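PDB 5T8V: putative uncharacterized protein from Chaetomium thermophilum, which probably loads cohesin onto chromatin, the present chain being the C-terminal, HEAT-repeat part of the loader. Local coordinates for residues A[443-446]-A[447-450]; A[599-602]-A[603-606]. One frame throughout, in Å; residues are numbered along the deposited sequence.

Interaction 1. Residues A[443-446]-A[447-450]; sequences KSSI and MAKN
Ser445 caps the N-terminal end of helix 446-474 with its side chain: the OG accepts from Ala448 N at 3.2 Å, with an N-H...O angle of 155°. With chi1 at 64°, the hydroxyl folds back over the first helical turn, where it meets an amide that has no earlier carbonyl of the helix to serve it. Serine suits an N-cap because its short side chain carries an acceptor to this place.

Two backbone bonds start the helical ladder, from Lys449 N to Ser445 O (3.1 Å) and from Asn450 N to Ile446 O (2.9 Å).

The remaining touches across the contact are van der Waals. The methyl of Ala448 lies near both serine hydroxyls, its CB 3.7 Å from Ser444 OG, and Lys449 lays CG against Ser445 O at 3.4 Å. Further out, Lys449 CE comes 3.6 Å from Ser444 O. Asn450 brings its amide across the CG2 methyl of Ile446, Asn450 ND2 lying 3.6 Å from Ile446 CG2, and both residues also touch Gln625. With an alanine here instead of Asn450, that methyl is likely to lose its amide cover and Gln625 part of its contact.

The ammonium group of Lys449 is hydrogen-bonded to Asn441 O. Ser445, through OG and O, and Ile446, through O, thus supply acceptors for the amides of Ala448, Lys449 and Asn450, while the lysine charge is tied back to the preceding loop.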
# COMPACT_ATOMS: atom_id res chain seq x y z
N LYS A 443 -11.35 20.21 -7.83
CA LYS A 443 -11.87 21.26 -6.96
C LYS A 443 -12.74 20.71 -5.84
O LYS A 443 -13.79 21.27 -5.52
CB LYS A 443 -12.64 22.28 -7.79
CG LYS A 443 -13.87 21.73 -8.51
CD LYS A 443 -14.64 22.83 -9.23
CE LYS A 443 -14.32 22.87 -10.72
NZ LYS A 443 -15.05 23.97 -11.42
N SER A 444 -12.31 19.60 -5.22
CA SER A 444 -13.08 18.92 -4.19
C SER A 444 -12.26 18.84 -2.91
O SER A 444 -11.03 18.71 -2.95
CB SER A 444 -13.47 17.51 -4.65
OG SER A 444 -14.45 16.95 -3.79
N SER A 445 -12.95 18.93 -1.78
CA SER A 445 -12.28 19.01 -0.49
C SER A 445 -11.60 17.68 -0.15
O SER A 445 -11.83 16.65 -0.78
CB SER A 445 -13.28 19.38 0.61
OG SER A 445 -14.26 18.37 0.77
N ILE A 446 -10.74 17.73 0.87
CA ILE A 446 -10.03 16.54 1.32
C ILE A 446 -10.99 15.59 2.03
O ILE A 446 -10.91 14.37 1.87
CB ILE A 446 -8.84 16.92 2.21
CG1 ILE A 446 -7.92 17.92 1.49
CG2 ILE A 446 -8.05 15.68 2.62
CD1 ILE A 446 -7.35 17.43 0.17
N MET A 447 -11.89 16.14 2.85
CA MET A 447 -12.89 15.30 3.51
C MET A 447 -13.71 14.52 2.49
O MET A 447 -13.93 13.32 2.65
CB MET A 447 -13.79 16.18 4.38
CG MET A 447 -14.95 15.45 5.03
SD MET A 447 -15.94 16.53 6.09
CE MET A 447 -16.49 17.78 4.93
N ALA A 448 -14.14 15.19 1.42
CA ALA A 448 -14.99 14.54 0.42
C ALA A 448 -14.22 13.48 -0.34
O ALA A 448 -14.74 12.39 -0.60
CB ALA A 448 -15.56 15.59 -0.53
N LYS A 449 -12.97 13.77 -0.73
CA LYS A 449 -12.16 12.77 -1.42
C LYS A 449 -11.92 11.56 -0.53
O LYS A 449 -12.06 10.41 -0.96
CB LYS A 449 -10.84 13.38 -1.87
CG LYS A 449 -10.94 14.32 -3.05
CD LYS A 449 -9.56 14.80 -3.49
CE LYS A 449 -9.63 15.81 -4.62
NZ LYS A 449 -10.23 15.23 -5.86
N ASN A 450 -11.54 11.80 0.73
CA ASN A 450 -11.28 10.70 1.65
C ASN A 450 -12.51 9.83 1.83
O ASN A 450 -12.43 8.59 1.78
CB ASN A 450 -10.80 11.25 2.99
CG ASN A 450 -9.50 12.00 2.88
OD1 ASN A 450 -8.93 12.10 1.80
ND2 ASN A 450 -9.03 12.53 3.99

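Interaction 2. Residues A[599-602]-A[603-606]; sequences IILL and RSQF
Ser604 turns its side chain back on the end of helix 590-602 and grips the carbonyl oxygen of Leu601. Its CB already lies 3.2 Å from Leu601 O; one bond further, OG donates to the same oxygen at 2.7 Å, in the carbonyl plane and on a lone pair. The torsion chi1 of 74° places the hydroxyl within bonding distance of Leu601 O, and OG also has a weak hydrogen bond with Cys607 N. The backbone of Ser604 adds a second hold on this acceptor, its N donating to Leu601 O at 2.8 Å from well above the carbonyl plane. Serine is apt here, being short enough to fold onto the Leu601 carbonyl and add a second donor to its own backbone N-H.

One residue earlier, Arg603 N donates to Ile600 O at 3.2 Å, while its aliphatic CG and CD pass beside Leu602 C and its guanidinium extends to a long, weak ion pair with Glu608.

Beneath, Leu601 and Leu602 pack on Leu466 of helix 446-474, and Ile600 on helix 509-520. These i to i+3 bonds mark a tightened C-terminal helical turn leading into a loop, set within the stacked helices of a HEAT-repeat solenoid.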
# COMPACT_ATOMS: atom_id res chain seq x y z
N ILE A 599 -26.17 -12.85 -11.87
CA ILE A 599 -25.78 -12.65 -13.27
C ILE A 599 -26.32 -11.33 -13.78
O ILE A 599 -25.61 -10.57 -14.45
CB ILE A 599 -26.26 -13.84 -14.12
CG1 ILE A 599 -25.47 -15.10 -13.77
CG2 ILE A 599 -26.11 -13.54 -15.61
CD1 ILE A 599 -26.18 -16.39 -14.14
N ILE A 600 -27.58 -11.03 -13.48
CA ILE A 600 -28.14 -9.73 -13.87
C ILE A 600 -27.30 -8.60 -13.29
O ILE A 600 -27.03 -7.60 -13.96
CB ILE A 600 -29.61 -9.64 -13.43
CG1 ILE A 600 -30.45 -10.63 -14.24
CG2 ILE A 600 -30.15 -8.22 -13.62
CD1 ILE A 600 -31.86 -10.80 -13.74
N LEU A 601 -26.87 -8.74 -12.03
CA LEU A 601 -26.11 -7.67 -11.39
C LEU A 601 -24.75 -7.48 -12.06
O LEU A 601 -24.29 -6.34 -12.20
CB LEU A 601 -25.93 -7.98 -9.90
CG LEU A 601 -27.17 -7.79 -9.02
CD1 LEU A 601 -26.88 -8.29 -7.62
CD2 LEU A 601 -27.61 -6.33 -8.98
N LEU A 602 -24.10 -8.56 -12.47
CA LEU A 602 -22.80 -8.43 -13.12
C LEU A 602 -22.86 -7.53 -14.35
O LEU A 602 -21.84 -6.95 -14.73
CB LEU A 602 -22.24 -9.79 -13.51
CG LEU A 602 -21.80 -10.71 -12.36
CD1 LEU A 602 -21.34 -12.04 -12.91
CD2 LEU A 602 -20.70 -10.06 -11.54
N ARG A 603 -24.03 -7.41 -14.97
CA ARG A 603 -24.21 -6.54 -16.12
C ARG A 603 -24.87 -5.22 -15.75
O ARG A 603 -25.21 -4.43 -16.65
CB ARG A 603 -25.04 -7.25 -17.19
CG ARG A 603 -24.53 -8.64 -17.55
CD ARG A 603 -23.08 -8.61 -18.02
NE ARG A 603 -22.90 -7.75 -19.18
CZ ARG A 603 -21.79 -7.68 -19.90
NH1 ARG A 603 -20.75 -8.44 -19.58
NH2 ARG A 603 -21.71 -6.87 -20.95
N SER A 604 -25.07 -4.95 -14.47
CA SER A 604 -25.60 -3.67 -14.03
C SER A 604 -24.51 -2.61 -14.08
O SER A 604 -23.32 -2.91 -14.06
CB SER A 604 -26.17 -3.77 -12.62
OG SER A 604 -25.13 -3.85 -11.65
N GLN A 605 -24.94 -1.35 -14.15
CA GLN A 605 -23.98 -0.25 -14.23
C GLN A 605 -23.11 -0.18 -12.98
O GLN A 605 -21.98 0.30 -13.04
CB GLN A 605 -24.72 1.07 -14.45
CG GLN A 605 -23.80 2.25 -14.68
CD GLN A 605 -24.55 3.55 -14.84
OE1 GLN A 605 -25.78 3.57 -14.93
NE2 GLN A 605 -23.81 4.66 -14.89
N PHE A 606 -23.62 -0.66 -11.84
CA PHE A 606 -22.84 -0.64 -10.61
C PHE A 606 -21.67 -1.61 -10.69
O PHE A 606 -20.50 -1.21 -10.56
CB PHE A 606 -23.74 -0.98 -9.42
CG PHE A 606 -23.00 -1.22 -8.14
CD1 PHE A 606 -22.27 -0.21 -7.54
CD2 PHE A 606 -23.03 -2.46 -7.53
CE1 PHE A 606 -21.58 -0.43 -6.37
CE2 PHE A 606 -22.35 -2.69 -6.35
CZ PHE A 606 -21.63 -1.67 -5.77

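How the interactions relate
Along the chain, interaction 1 comes first and interaction 2 follows, in series: neither nests inside nor crosses the other. Residues 443-450 lead from the loop after helix 423-440 into the start of helix 446-474, whereas residues 599-606 leave the end of helix 590-602 for the loop before helix 610-619. One contact therefore opens a helix and the other closes one. Their centres lie 29 Å apart and their nearest atoms about 15 Å, without touching. Helix 446-474 joins them indirectly: interaction 1 forms its beginning, and farther along, Ile463, Leu466 and Arg467 receive side chains from interaction 2. Helix 423-440, just before interaction 1, also meets Ser604 through Glu425.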